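Side-chain contacts in tyrosine--tRNA ligase (Aeropyrum pernix, PDB 2CYA), which probably attaches tyrosine to its cognate tRNA in two steps, activating the amino acid with ATP and then transferring it to the acceptor end: residues I20-E25 against L193-A198; A78-K83 against L163-M168; I91-R96 against K352-A357; T246-V251 against D255-K260; E278-I283 against T307-L312. All blocks are in the same frame, centred on the assembly; numbering follows the deposited sequence.

Contact 1 (I20-E25 against L193-A198); sequences IVTEEE and LARDVA. With SO4 (sulfate ion), chain B.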
# COMPACT_ATOMS: atom_id res chain seq x y z
N ILE A 20 20.59 2.42 21.09
CA ILE A 20 20.79 1.24 20.26
C ILE A 20 19.79 0.24 20.85
O ILE A 20 19.87 -0.08 22.04
CB ILE A 20 22.22 0.68 20.37
CG1 ILE A 20 23.20 1.62 19.65
CG2 ILE A 20 22.29 -0.72 19.74
CD1 ILE A 20 24.65 1.21 19.81
N VAL A 21 18.84 -0.21 20.04
CA VAL A 21 17.83 -1.18 20.48
C VAL A 21 18.06 -2.53 19.79
O VAL A 21 17.59 -2.71 18.67
CB VAL A 21 16.40 -0.70 20.12
CG1 VAL A 21 15.36 -1.63 20.76
CG2 VAL A 21 16.18 0.73 20.59
N THR A 22 18.78 -3.47 20.42
CA THR A 22 19.38 -3.32 21.76
C THR A 22 20.87 -3.59 21.63
O THR A 22 21.31 -4.23 20.67
CB THR A 22 18.85 -4.38 22.77
OG1 THR A 22 19.20 -5.68 22.30
CG2 THR A 22 17.34 -4.29 22.92
N GLU A 23 21.65 -3.15 22.61
CA GLU A 23 23.10 -3.33 22.59
C GLU A 23 23.50 -4.79 22.64
O GLU A 23 24.42 -5.23 21.94
CB GLU A 23 23.76 -2.56 23.76
CG GLU A 23 23.23 -1.13 23.94
CD GLU A 23 24.11 -0.25 24.85
OE1 GLU A 23 24.78 -0.78 25.76
OE2 GLU A 23 24.10 0.99 24.67
N GLU A 24 22.82 -5.58 23.46
CA GLU A 24 23.17 -6.98 23.54
C GLU A 24 22.94 -7.64 22.20
O GLU A 24 23.75 -8.46 21.75
CB GLU A 24 22.38 -7.70 24.63
CG GLU A 24 22.87 -9.12 24.86
CD GLU A 24 24.41 -9.23 24.97
OE1 GLU A 24 24.99 -8.64 25.92
OE2 GLU A 24 25.02 -9.90 24.11
N GLU A 25 21.85 -7.27 21.53
CA GLU A 25 21.60 -7.84 20.21
C GLU A 25 22.74 -7.48 19.25
O GLU A 25 23.22 -8.35 18.53
CB GLU A 25 20.27 -7.34 19.65
CG GLU A 25 19.02 -7.95 20.29
CD GLU A 25 17.78 -7.22 19.84
OE1 GLU A 25 17.85 -6.55 18.79
OE2 GLU A 25 16.74 -7.30 20.51
N LEU A 193 8.07 -0.76 15.03
CA LEU A 193 7.06 -1.54 14.32
C LEU A 193 7.76 -2.65 13.56
O LEU A 193 7.27 -3.79 13.49
CB LEU A 193 6.32 -0.64 13.33
CG LEU A 193 5.32 -1.36 12.41
CD1 LEU A 193 4.29 -2.11 13.27
CD2 LEU A 193 4.66 -0.35 11.49
N ALA A 194 8.92 -2.35 12.97
CA ALA A 194 9.65 -3.38 12.21
C ALA A 194 10.06 -4.51 13.15
O ALA A 194 9.91 -5.69 12.84
CB ALA A 194 10.89 -2.79 11.54
N ARG A 195 10.59 -4.13 14.32
CA ARG A 195 11.03 -5.12 15.30
C ARG A 195 9.87 -5.94 15.84
O ARG A 195 10.01 -7.13 16.09
CB ARG A 195 11.74 -4.43 16.48
CG ARG A 195 13.12 -3.86 16.13
CD ARG A 195 13.69 -3.05 17.29
NE ARG A 195 13.78 -3.83 18.54
CZ ARG A 195 14.72 -4.74 18.79
NH1 ARG A 195 15.67 -5.02 17.89
NH2 ARG A 195 14.70 -5.38 19.95
N ASP A 196 8.72 -5.30 16.02
CA ASP A 196 7.55 -5.99 16.55
C ASP A 196 6.93 -6.95 15.56
O ASP A 196 6.17 -7.83 15.94
CB ASP A 196 6.45 -5.00 16.96
CG ASP A 196 6.68 -4.42 18.32
OD1 ASP A 196 7.56 -4.93 19.05
OD2 ASP A 196 5.98 -3.44 18.67
N VAL A 197 7.26 -6.77 14.29
CA VAL A 197 6.68 -7.56 13.23
C VAL A 197 7.58 -8.60 12.59
O VAL A 197 7.11 -9.61 12.05
CB VAL A 197 6.13 -6.58 12.15
CG1 VAL A 197 6.15 -7.20 10.77
CG2 VAL A 197 4.73 -6.16 12.53
N ALA A 198 8.89 -8.38 12.66
CA ALA A 198 9.87 -9.26 12.04
C ALA A 198 9.71 -10.78 12.25
O ALA A 198 9.73 -11.54 11.29
CB ALA A 198 11.28 -8.83 12.46
S SO4 B . 20.41 -3.03 25.81
O1 SO4 B . 21.12 -2.52 27.07
O2 SO4 B . 18.95 -3.26 26.20
O3 SO4 B . 20.43 -1.97 24.86
O4 SO4 B . 20.94 -4.34 25.58
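Arg195 and Glu25 meet head-on in a bidentate salt bridge. NH1 of Arg195 donates to OE1 of Glu25 over 2.8 Å, and NH2 of Arg195 donates to OE2 of Glu25 over 2.9 Å in an almost straight bond (178°). Both oxygens offer their syn lone pairs, and carboxylate and guanidinium planes lie only 20° apart. Val21, at the end of the edge strand, packs against the same guanidinium: Val21 O sits over one face, 3.1 Å from Arg195 NH1 but badly angled for a hydrogen bond, while Val21 CG1 lies 3.5 Å from Arg195 NE. A bend at chi3 (57°) turns the head of the arginine up to this strand end, and NH1 has a further acceptor in Pro206 O.

Behind Glu25 stands the start of helix 23-32. Thr22, its N-cap, accepts from the backbone N of Glu25 through OG1, which fixes the first turn that carries the carboxylate. A sulfate ion, probably from the crystallisation liquor, takes hydrogen bonds from the N atoms of Glu23 and Glu24 at that same end. Two bonds between opposite charges fix the rotation of both flat groups and tie helix 188-198 to the first turn of helix 23-32, while Val21 contributes packing alone.

Contact 2 (A78-K83 against L163-M168); sequences AYINDK and LIYPLM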
# COMPACT_ATOMS: atom_id res chain seq x y z
N ALA A 78 9.37 10.61 0.23
CA ALA A 78 9.40 12.08 0.16
C ALA A 78 8.17 12.55 -0.61
O ALA A 78 7.53 13.55 -0.26
CB ALA A 78 10.68 12.56 -0.55
N TYR A 79 7.85 11.81 -1.66
CA TYR A 79 6.67 12.16 -2.45
C TYR A 79 5.44 12.06 -1.54
O TYR A 79 4.62 12.96 -1.51
CB TYR A 79 6.50 11.21 -3.62
CG TYR A 79 5.27 11.51 -4.46
CD1 TYR A 79 5.25 12.56 -5.37
CD2 TYR A 79 4.12 10.72 -4.35
CE1 TYR A 79 4.13 12.82 -6.15
CE2 TYR A 79 3.00 10.97 -5.13
CZ TYR A 79 3.00 12.01 -6.03
OH TYR A 79 1.90 12.22 -6.83
N ILE A 80 5.34 10.98 -0.79
CA ILE A 80 4.20 10.82 0.10
C ILE A 80 4.05 12.03 1.02
O ILE A 80 2.94 12.49 1.26
CB ILE A 80 4.28 9.51 0.90
CG1 ILE A 80 4.04 8.33 -0.06
CG2 ILE A 80 3.26 9.51 2.04
CD1 ILE A 80 4.21 6.97 0.58
N ASN A 81 5.18 12.56 1.51
CA ASN A 81 5.14 13.73 2.37
C ASN A 81 5.14 15.05 1.59
O ASN A 81 5.39 16.11 2.15
CB ASN A 81 6.32 13.73 3.34
CG ASN A 81 6.11 12.82 4.52
OD1 ASN A 81 4.97 12.61 4.95
ND2 ASN A 81 7.19 12.28 5.06
N ASP A 82 4.88 14.97 0.29
CA ASP A 82 4.84 16.15 -0.57
C ASP A 82 6.07 17.07 -0.55
O ASP A 82 5.96 18.27 -0.82
CB ASP A 82 3.59 16.97 -0.26
CG ASP A 82 2.32 16.21 -0.55
OD1 ASP A 82 2.16 15.75 -1.70
OD2 ASP A 82 1.49 16.08 0.38
N LYS A 83 7.24 16.51 -0.25
CA LYS A 83 8.45 17.32 -0.22
C LYS A 83 8.71 17.86 -1.62
O LYS A 83 8.45 17.17 -2.61
CB LYS A 83 9.65 16.48 0.25
CG LYS A 83 9.52 16.00 1.69
CD LYS A 83 9.28 17.17 2.63
CE LYS A 83 8.96 16.71 4.03
NZ LYS A 83 9.96 15.69 4.51
N LEU A 163 -0.51 6.05 6.29
CA LEU A 163 -0.45 4.73 6.91
C LEU A 163 0.44 3.82 6.08
O LEU A 163 1.06 2.90 6.60
CB LEU A 163 -1.85 4.12 7.04
CG LEU A 163 -2.58 4.35 8.36
CD1 LEU A 163 -2.82 5.84 8.59
CD2 LEU A 163 -3.90 3.59 8.34
N ILE A 164 0.50 4.08 4.78
CA ILE A 164 1.33 3.27 3.91
C ILE A 164 2.83 3.55 4.13
O ILE A 164 3.65 2.64 4.04
CB ILE A 164 0.97 3.52 2.43
CG1 ILE A 164 -0.43 2.95 2.14
CG2 ILE A 164 1.94 2.84 1.50
CD1 ILE A 164 -0.85 3.09 0.68
N TYR A 165 3.15 4.80 4.46
CA TYR A 165 4.53 5.25 4.68
C TYR A 165 5.29 4.27 5.56
O TYR A 165 6.23 3.63 5.11
CB TYR A 165 4.50 6.67 5.30
CG TYR A 165 5.84 7.35 5.43
CD1 TYR A 165 6.19 8.41 4.60
CD2 TYR A 165 6.76 6.95 6.41
CE1 TYR A 165 7.42 9.06 4.74
CE2 TYR A 165 8.00 7.59 6.55
CZ TYR A 165 8.32 8.64 5.72
OH TYR A 165 9.54 9.27 5.85
N PRO A 166 4.87 4.09 6.82
CA PRO A 166 5.50 3.17 7.78
C PRO A 166 5.58 1.73 7.26
O PRO A 166 6.56 1.01 7.49
CB PRO A 166 4.58 3.25 9.00
CG PRO A 166 3.89 4.56 8.86
CD PRO A 166 3.66 4.71 7.40
N LEU A 167 4.51 1.30 6.59
CA LEU A 167 4.44 -0.04 6.04
C LEU A 167 5.60 -0.19 5.04
O LEU A 167 6.30 -1.20 5.04
CB LEU A 167 3.09 -0.24 5.33
CG LEU A 167 1.92 -0.97 6.02
CD1 LEU A 167 2.05 -0.92 7.52
CD2 LEU A 167 0.58 -0.37 5.54
N MET A 168 5.80 0.83 4.23
CA MET A 168 6.89 0.83 3.25
C MET A 168 8.25 0.92 3.94
O MET A 168 9.22 0.30 3.49
CB MET A 168 6.74 1.99 2.27
CG MET A 168 5.65 1.75 1.21
SD MET A 168 5.41 3.19 0.17
CE MET A 168 7.05 3.25 -0.68
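This is a packing contact between two helical pieces of the catalytic domain, the last turn of helix 75-80 with the loop after it and the N-terminal half of helix 161-175, and no hydrogen bond crosses it directly. Tyr165 is the central group. Its CG stands anti to the backbone N (chi1 -173°), which sends the ring out across the gap to the other segment. Ile80 meets that ring at the edge, CG2 lying 4.0 Å from Tyr165 CD1, while the other branch of the isoleucine reaches Met168, with CD1 of Ile80 4.0 Å from SD of Met168. The two branches of one residue thus straddle neighbouring turns of the helix.

Asn81 comes in at about a right angle to Tyr165, its amide plane 30° from the ring plane and ND2 3.2 Å from Tyr165 CE1. The polar ends are satisfied through Glu43, which accepts from both Asn81 ND2 and Tyr165 OH, and Asn81 OD1 is bonded to Lys162. Helix 75-80 closes in a Schellman motif with Asp82, at positive phi, as its C-prime residue: Lys83 N bonds to Ala78 O and Asp82 N to Tyr79 O. Asp82 also forms a salt bridge with Lys135 of the second subunit. Tyr165 is predicted to bind L-tyrosine, like Gln169 and Asp172 farther along its helix, and this pairing is consistent with a wall of the amino acid pocket of a class I synthetase.

Contact 3 (I91-R96 against K352-A357); sequences IRAAAR and KRALEA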
# COMPACT_ATOMS: atom_id res chain seq x y z
N ILE A 91 13.41 15.91 -6.23
CA ILE A 91 13.72 15.00 -5.14
C ILE A 91 14.98 14.21 -5.50
O ILE A 91 15.85 14.00 -4.66
CB ILE A 91 12.56 14.04 -4.86
CG1 ILE A 91 11.38 14.83 -4.30
CG2 ILE A 91 13.01 12.92 -3.90
CD1 ILE A 91 10.14 13.98 -4.02
N ARG A 92 15.06 13.78 -6.76
CA ARG A 92 16.21 13.03 -7.24
C ARG A 92 17.45 13.91 -7.19
O ARG A 92 18.54 13.46 -6.86
CB ARG A 92 16.00 12.56 -8.68
CG ARG A 92 16.16 11.05 -8.88
CD ARG A 92 14.81 10.39 -9.14
NE ARG A 92 14.13 11.03 -10.27
CZ ARG A 92 12.91 10.70 -10.71
NH1 ARG A 92 12.23 9.72 -10.11
NH2 ARG A 92 12.38 11.36 -11.73
N ALA A 93 17.25 15.18 -7.55
CA ALA A 93 18.33 16.15 -7.56
C ALA A 93 18.87 16.34 -6.16
O ALA A 93 20.07 16.45 -5.97
CB ALA A 93 17.85 17.47 -8.13
N ALA A 94 17.98 16.37 -5.17
CA ALA A 94 18.40 16.54 -3.79
C ALA A 94 19.26 15.34 -3.37
O ALA A 94 20.21 15.49 -2.60
CB ALA A 94 17.18 16.70 -2.85
N ALA A 95 18.94 14.16 -3.90
CA ALA A 95 19.69 12.93 -3.59
C ALA A 95 21.09 12.95 -4.23
O ALA A 95 22.06 12.46 -3.63
CB ALA A 95 18.91 11.69 -4.06
N ARG A 96 21.20 13.49 -5.44
CA ARG A 96 22.52 13.56 -6.08
C ARG A 96 23.42 14.49 -5.26
O ARG A 96 24.61 14.26 -5.12
CB ARG A 96 22.42 14.09 -7.51
CG ARG A 96 21.64 13.20 -8.45
CD ARG A 96 22.03 13.53 -9.89
NE ARG A 96 21.62 14.88 -10.28
CZ ARG A 96 20.37 15.22 -10.60
NH1 ARG A 96 19.40 14.30 -10.59
NH2 ARG A 96 20.09 16.47 -10.93
N LYS A 352 25.29 22.64 -9.37
CA LYS A 352 24.90 24.00 -9.01
C LYS A 352 23.53 24.26 -9.63
O LYS A 352 22.67 24.91 -9.04
CB LYS A 352 25.92 25.02 -9.52
CG LYS A 352 25.58 26.46 -9.13
CD LYS A 352 26.75 27.41 -9.41
CE LYS A 352 26.48 28.83 -8.87
NZ LYS A 352 25.44 29.55 -9.66
N ARG A 353 23.34 23.73 -10.84
CA ARG A 353 22.09 23.87 -11.58
C ARG A 353 20.96 23.19 -10.83
O ARG A 353 19.87 23.74 -10.69
CB ARG A 353 22.22 23.25 -12.97
CG ARG A 353 22.64 24.23 -14.06
CD ARG A 353 22.57 23.57 -15.44
NE ARG A 353 23.73 22.74 -15.73
CZ ARG A 353 23.66 21.47 -16.12
NH1 ARG A 353 22.48 20.87 -16.25
NH2 ARG A 353 24.78 20.79 -16.39
N ALA A 354 21.22 21.98 -10.35
CA ALA A 354 20.22 21.24 -9.60
C ALA A 354 19.90 21.98 -8.31
O ALA A 354 18.74 22.07 -7.89
CB ALA A 354 20.72 19.84 -9.29
N LEU A 355 20.94 22.50 -7.67
CA LEU A 355 20.76 23.23 -6.42
C LEU A 355 19.81 24.41 -6.62
O LEU A 355 18.97 24.70 -5.77
CB LEU A 355 22.10 23.76 -5.91
CG LEU A 355 22.03 24.62 -4.65
CD1 LEU A 355 21.47 23.80 -3.48
CD2 LEU A 355 23.41 25.16 -4.33
N GLU A 356 19.94 25.08 -7.76
CA GLU A 356 19.10 26.24 -8.05
C GLU A 356 17.66 25.81 -8.39
O GLU A 356 16.70 26.45 -7.96
CB GLU A 356 19.76 27.07 -9.16
CG GLU A 356 21.23 27.41 -8.78
CD GLU A 356 21.95 28.38 -9.71
OE1 GLU A 356 21.98 28.13 -10.94
OE2 GLU A 356 22.51 29.38 -9.20
N ALA A 357 17.50 24.72 -9.13
CA ALA A 357 16.15 24.25 -9.43
C ALA A 357 15.48 23.96 -8.09
O ALA A 357 14.35 24.39 -7.84
CB ALA A 357 16.20 22.99 -10.29
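Ala354 and Ala93 bring two helices together methyl against methyl, CB to CB at 3.9 Å. Ala354 gives up the most surface to this contact and Ala93 comes next; their CA atoms, 5.8 Å apart, are the nearest pair of the two segments. Such closeness is possible because neither side chain extends beyond CB, and each methyl points at the facing helix. Arg96, one turn after Ala93, adds the third element. Its chain bends at chi3 (-66°) and folds back along its own helix, so that NH2 lies 3.8 Å from Ala354 CB while one face of the guanidinium rests above Ala93 CA. The Ala354 methyl is therefore touched by both the small residue and the end of the long one.

Farther out, Ile358 of helix 349-360 packs on Ala93 and Ala94, and Leu355 reaches Val47 and Val251, extending the joint beyond the two segments. Helix 88-104 and helix 349-360 are thus held here by van der Waals contact alone, without a hydrogen bond or ion pair between the segments, and the charged head of Arg96 contributes by covering a methyl group.

Contact 4 (T246-V251 against D255-K260); sequences TAVFVV and DDIRRK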
# COMPACT_ATOMS: atom_id res chain seq x y z
N THR A 246 16.92 29.26 10.71
CA THR A 246 17.03 28.34 11.83
C THR A 246 17.82 27.08 11.48
O THR A 246 17.94 26.17 12.30
CB THR A 246 15.65 27.88 12.33
OG1 THR A 246 15.01 27.10 11.30
CG2 THR A 246 14.81 29.09 12.69
N ALA A 247 18.35 27.04 10.26
CA ALA A 247 19.13 25.90 9.81
C ALA A 247 20.34 26.34 8.98
O ALA A 247 20.25 27.27 8.17
CB ALA A 247 18.26 24.96 9.00
N VAL A 248 21.46 25.66 9.17
CA VAL A 248 22.65 25.97 8.41
C VAL A 248 22.75 24.97 7.27
O VAL A 248 22.89 23.77 7.51
CB VAL A 248 23.90 25.88 9.31
CG1 VAL A 248 25.16 26.22 8.51
CG2 VAL A 248 23.74 26.84 10.49
N PHE A 249 22.66 25.45 6.04
CA PHE A 249 22.76 24.54 4.89
C PHE A 249 24.22 24.35 4.48
O PHE A 249 25.06 25.22 4.75
CB PHE A 249 21.96 25.07 3.70
CG PHE A 249 20.50 25.25 4.01
CD1 PHE A 249 20.01 26.49 4.39
CD2 PHE A 249 19.63 24.17 3.96
CE1 PHE A 249 18.66 26.65 4.73
CE2 PHE A 249 18.28 24.31 4.31
CZ PHE A 249 17.80 25.55 4.69
N VAL A 250 24.52 23.23 3.83
CA VAL A 250 25.88 22.95 3.43
C VAL A 250 26.37 23.90 2.36
O VAL A 250 27.53 23.85 2.00
CB VAL A 250 26.07 21.49 2.91
CG1 VAL A 250 25.81 20.50 4.03
CG2 VAL A 250 25.17 21.22 1.73
N VAL A 251 25.49 24.77 1.87
CA VAL A 251 25.90 25.74 0.86
C VAL A 251 25.74 27.18 1.32
O VAL A 251 25.81 28.10 0.50
CB VAL A 251 25.15 25.58 -0.50
CG1 VAL A 251 25.49 24.23 -1.14
CG2 VAL A 251 23.65 25.74 -0.29
N ASP A 255 29.41 34.14 5.78
CA ASP A 255 28.68 35.21 6.47
C ASP A 255 27.30 34.73 6.95
O ASP A 255 26.87 35.09 8.05
CB ASP A 255 28.51 36.41 5.55
CG ASP A 255 27.90 37.61 6.26
OD1 ASP A 255 26.86 38.12 5.79
OD2 ASP A 255 28.46 38.04 7.29
N ASP A 256 26.62 33.91 6.15
CA ASP A 256 25.32 33.36 6.54
C ASP A 256 25.50 32.53 7.82
O ASP A 256 24.70 32.60 8.75
CB ASP A 256 24.76 32.45 5.45
CG ASP A 256 24.21 33.20 4.26
OD1 ASP A 256 24.08 32.58 3.18
OD2 ASP A 256 23.90 34.40 4.39
N ILE A 257 26.57 31.72 7.85
CA ILE A 257 26.84 30.89 9.01
C ILE A 257 27.13 31.74 10.27
O ILE A 257 26.68 31.41 11.36
CB ILE A 257 28.02 29.92 8.74
CG1 ILE A 257 27.62 28.91 7.65
CG2 ILE A 257 28.40 29.16 10.00
CD1 ILE A 257 28.75 27.96 7.25
N ARG A 258 27.90 32.80 10.11
CA ARG A 258 28.21 33.68 11.24
C ARG A 258 26.93 34.34 11.79
O ARG A 258 26.76 34.45 13.01
CB ARG A 258 29.19 34.78 10.81
CG ARG A 258 30.64 34.35 10.85
CD ARG A 258 31.55 35.40 10.26
NE ARG A 258 32.87 34.82 10.04
CZ ARG A 258 33.52 34.85 8.88
NH1 ARG A 258 34.71 34.28 8.79
NH2 ARG A 258 33.00 35.46 7.82
N ARG A 259 26.05 34.76 10.88
CA ARG A 259 24.80 35.41 11.28
C ARG A 259 23.89 34.43 12.01
O ARG A 259 23.45 34.69 13.13
CB ARG A 259 24.07 35.97 10.05
CG ARG A 259 22.73 36.66 10.38
CD ARG A 259 21.77 36.53 9.20
NE ARG A 259 22.50 36.70 7.95
CZ ARG A 259 22.38 35.92 6.87
NH1 ARG A 259 23.11 36.18 5.80
NH2 ARG A 259 21.53 34.90 6.86
N LYS A 260 23.61 33.30 11.36
CA LYS A 260 22.73 32.29 11.93
C LYS A 260 23.21 31.79 13.28
O LYS A 260 22.41 31.59 14.19
CB LYS A 260 22.57 31.11 10.97
CG LYS A 260 21.83 31.47 9.69
CD LYS A 260 21.69 30.25 8.78
CE LYS A 260 21.03 30.60 7.46
NZ LYS A 260 20.74 29.35 6.70
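The ring of Phe249 and the ammonium of Lys260 lie close together, NZ 3.7 Å from Phe249 CD1, with the nitrogen approaching obliquely. The phenylalanine and the lysine chain cross at about a right angle. The second flat group, the guanidinium of Arg259, has CA of Asp256 beneath one face, and its NH2 forms a salt bridge with Glu245 of the preceding loop.

Lys260 carries the polar part of the contact. Its chain is extended from CG onward, every later torsion within 10° of 180°, and this full length takes NZ across to the loop, where it donates to Ala247 O over 2.6 Å. The bond runs nearly along the C=O axis, at a C=O...N angle of 164°. NZ is also paired with the carboxylate of Asp252 and hydrogen-bonded to Pro244 O, three acceptors around one buried amine; the charge of Asp252, which also accepts from Phe249 N, would tend to keep the lysine protonated. Alongside runs the apolar part: CG1 of Val248 meets CG1 of Ile257 at 3.7 Å, the two side chains crossing at about a right angle, and Ile335 of helix 323-346 packs on Ile257.

The loop 246-251 follows the KMSKS motif, residues 238-242, closely. Phe249 touches Lys241 of that motif and lies near His49, both inferred to bind ATP. A lysine from the following helix that gathers the carbonyls of this loop is consistent with a scaffold behind the KMSKS region of the class I synthetase active site.

Contact 5 (E278-I283 against T307-L312); sequences EIARYI and TSYEEL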
# COMPACT_ATOMS: atom_id res chain seq x y z
N GLU A 278 24.97 21.35 20.78
CA GLU A 278 24.73 20.12 20.03
C GLU A 278 25.62 20.11 18.79
O GLU A 278 26.20 19.08 18.45
CB GLU A 278 23.27 20.03 19.58
CG GLU A 278 22.27 19.99 20.73
CD GLU A 278 20.83 19.93 20.25
OE1 GLU A 278 20.51 20.54 19.21
OE2 GLU A 278 20.02 19.28 20.93
N ILE A 279 25.72 21.24 18.10
CA ILE A 279 26.56 21.32 16.92
C ILE A 279 28.01 21.00 17.31
O ILE A 279 28.70 20.24 16.64
CB ILE A 279 26.49 22.71 16.28
CG1 ILE A 279 25.12 22.90 15.63
CG2 ILE A 279 27.67 22.91 15.31
CD1 ILE A 279 24.85 24.28 15.13
N ALA A 280 28.45 21.59 18.42
CA ALA A 280 29.83 21.36 18.87
C ALA A 280 30.04 19.88 19.18
O ALA A 280 31.02 19.28 18.75
CB ALA A 280 30.12 22.18 20.12
N ARG A 281 29.11 19.30 19.91
CA ARG A 281 29.22 17.91 20.28
C ARG A 281 29.05 16.89 19.14
O ARG A 281 29.88 16.00 18.96
CB ARG A 281 28.20 17.57 21.38
CG ARG A 281 28.31 16.12 21.83
CD ARG A 281 27.21 15.73 22.81
NE ARG A 281 27.30 14.31 23.16
CZ ARG A 281 26.43 13.67 23.92
NH1 ARG A 281 25.38 14.31 24.43
NH2 ARG A 281 26.60 12.37 24.17
N TYR A 282 27.98 17.03 18.37
CA TYR A 282 27.67 16.07 17.32
C TYR A 282 28.34 16.25 15.97
O TYR A 282 28.46 15.29 15.21
CB TYR A 282 26.16 15.98 17.14
CG TYR A 282 25.45 15.52 18.40
CD1 TYR A 282 25.92 14.42 19.12
CD2 TYR A 282 24.32 16.20 18.88
CE1 TYR A 282 25.28 14.00 20.28
CE2 TYR A 282 23.69 15.78 20.05
CZ TYR A 282 24.18 14.67 20.74
OH TYR A 282 23.53 14.19 21.86
N ILE A 283 28.76 17.46 15.66
CA ILE A 283 29.40 17.73 14.40
C ILE A 283 30.89 18.10 14.52
O ILE A 283 31.74 17.45 13.92
CB ILE A 283 28.65 18.84 13.66
CG1 ILE A 283 27.22 18.38 13.35
CG2 ILE A 283 29.38 19.19 12.39
CD1 ILE A 283 26.37 19.43 12.69
N THR A 307 39.95 20.05 24.05
CA THR A 307 40.33 18.83 23.36
C THR A 307 39.24 17.78 23.45
O THR A 307 39.37 16.70 22.87
CB THR A 307 41.65 18.27 23.94
OG1 THR A 307 41.48 17.95 25.33
CG2 THR A 307 42.76 19.28 23.80
N SER A 308 38.18 18.08 24.17
CA SER A 308 37.06 17.15 24.31
C SER A 308 35.80 17.97 24.44
O SER A 308 35.85 19.14 24.83
CB SER A 308 37.22 16.26 25.55
OG SER A 308 36.65 16.88 26.70
N TYR A 309 34.66 17.37 24.13
CA TYR A 309 33.40 18.08 24.24
C TYR A 309 33.00 18.23 25.70
O TYR A 309 32.52 19.29 26.10
CB TYR A 309 32.27 17.35 23.52
CG TYR A 309 30.93 17.96 23.85
CD1 TYR A 309 30.54 19.17 23.29
CD2 TYR A 309 30.09 17.37 24.79
CE1 TYR A 309 29.36 19.79 23.66
CE2 TYR A 309 28.90 17.99 25.18
CZ TYR A 309 28.54 19.20 24.61
OH TYR A 309 27.38 19.83 24.99
N GLU A 310 33.19 17.16 26.47
CA GLU A 310 32.82 17.19 27.88
C GLU A 310 33.53 18.33 28.61
O GLU A 310 32.94 18.97 29.47
CB GLU A 310 33.14 15.85 28.54
CG GLU A 310 32.46 15.67 29.90
CD GLU A 310 30.95 15.94 29.84
OE1 GLU A 310 30.25 15.25 29.06
OE2 GLU A 310 30.46 16.83 30.57
N GLU A 311 34.79 18.57 28.25
CA GLU A 311 35.54 19.66 28.87
C GLU A 311 34.76 20.95 28.62
O GLU A 311 34.41 21.67 29.55
CB GLU A 311 36.92 19.79 28.24
CG GLU A 311 37.93 18.75 28.68
CD GLU A 311 39.22 18.83 27.88
OE1 GLU A 311 39.78 19.95 27.78
OE2 GLU A 311 39.65 17.79 27.35
N LEU A 312 34.49 21.22 27.34
CA LEU A 312 33.76 22.40 26.93
C LEU A 312 32.45 22.55 27.69
O LEU A 312 32.11 23.64 28.14
CB LEU A 312 33.48 22.34 25.42
CG LEU A 312 32.70 23.48 24.74
CD1 LEU A 312 32.71 23.26 23.23
CD2 LEU A 312 31.28 23.53 25.24
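With CG anti to the backbone N (chi1 -178°) and each following torsion also extended, Arg281 leaves its helix as a straight rod, and Tyr309, whose CG is likewise anti to N, swings its ring over to lie along that rod. CB of Arg281 sits over the centre of the Tyr309 face, 3.4 Å from the ring centroid and 13° off the normal, a CH-pi contact. Farther out the methylenes continue across the same ring: CG of Arg281 is 3.7 Å from CD2 of Tyr309, and CD of Arg281 is 3.7 Å from CE2 of Tyr309. The guanidinium plane is tilted from that of the Tyr309 ring by 16°, and CD2 of Tyr309 approaches it obliquely, while Tyr282 CE1 covers one of its faces.

The contact joins helix 275-284 to the first turn of helix 309-317, two helices of the C-terminal half of the chain that are linked by the small antiparallel pair of strands 292-293 and 305-306. Ser308 is the N-cap of the second helix, its OG accepting from Glu311 N at 3.0 Å, and Thr307 OG1 donates to OE2 of Glu311. This fixes the turn from which Tyr309 projects.

Beside the ring, Ala280 CB lies 4.3 Å from Tyr309 CE1 and 4.2 Å from Leu312 CD1, and Leu277 of the same helix touches both Tyr309 and Leu312. The hydroxyl of Tyr309 is hydrogen-bonded to Glu313, one turn along its own helix.

Overall arrangement
Along the chain, contact 2 falls wholly between the two segments of contact 1, whereas contact 3 starts within contact 2 and ends near the C-terminus, enclosing contacts 4 and 5. Contact 1 uses the outermost strand 19-21 of the mixed sheet, and its centre lies about 22 Å from that of contact 2. Contacts 2 and 3 touch where Ala78 of helix 75-80 packs on Ile91 of helix 88-104, and contacts 3 and 4 touch through Leu355 and Val251. Contacts 4 and 5 have centres about 19 Å apart, on successive helices 254-262 and 275-284. Helix 349-360 thus packs both on helix 88-104, next to contact 2 with its predicted tyrosine site, and on the loop after the KMSKS region.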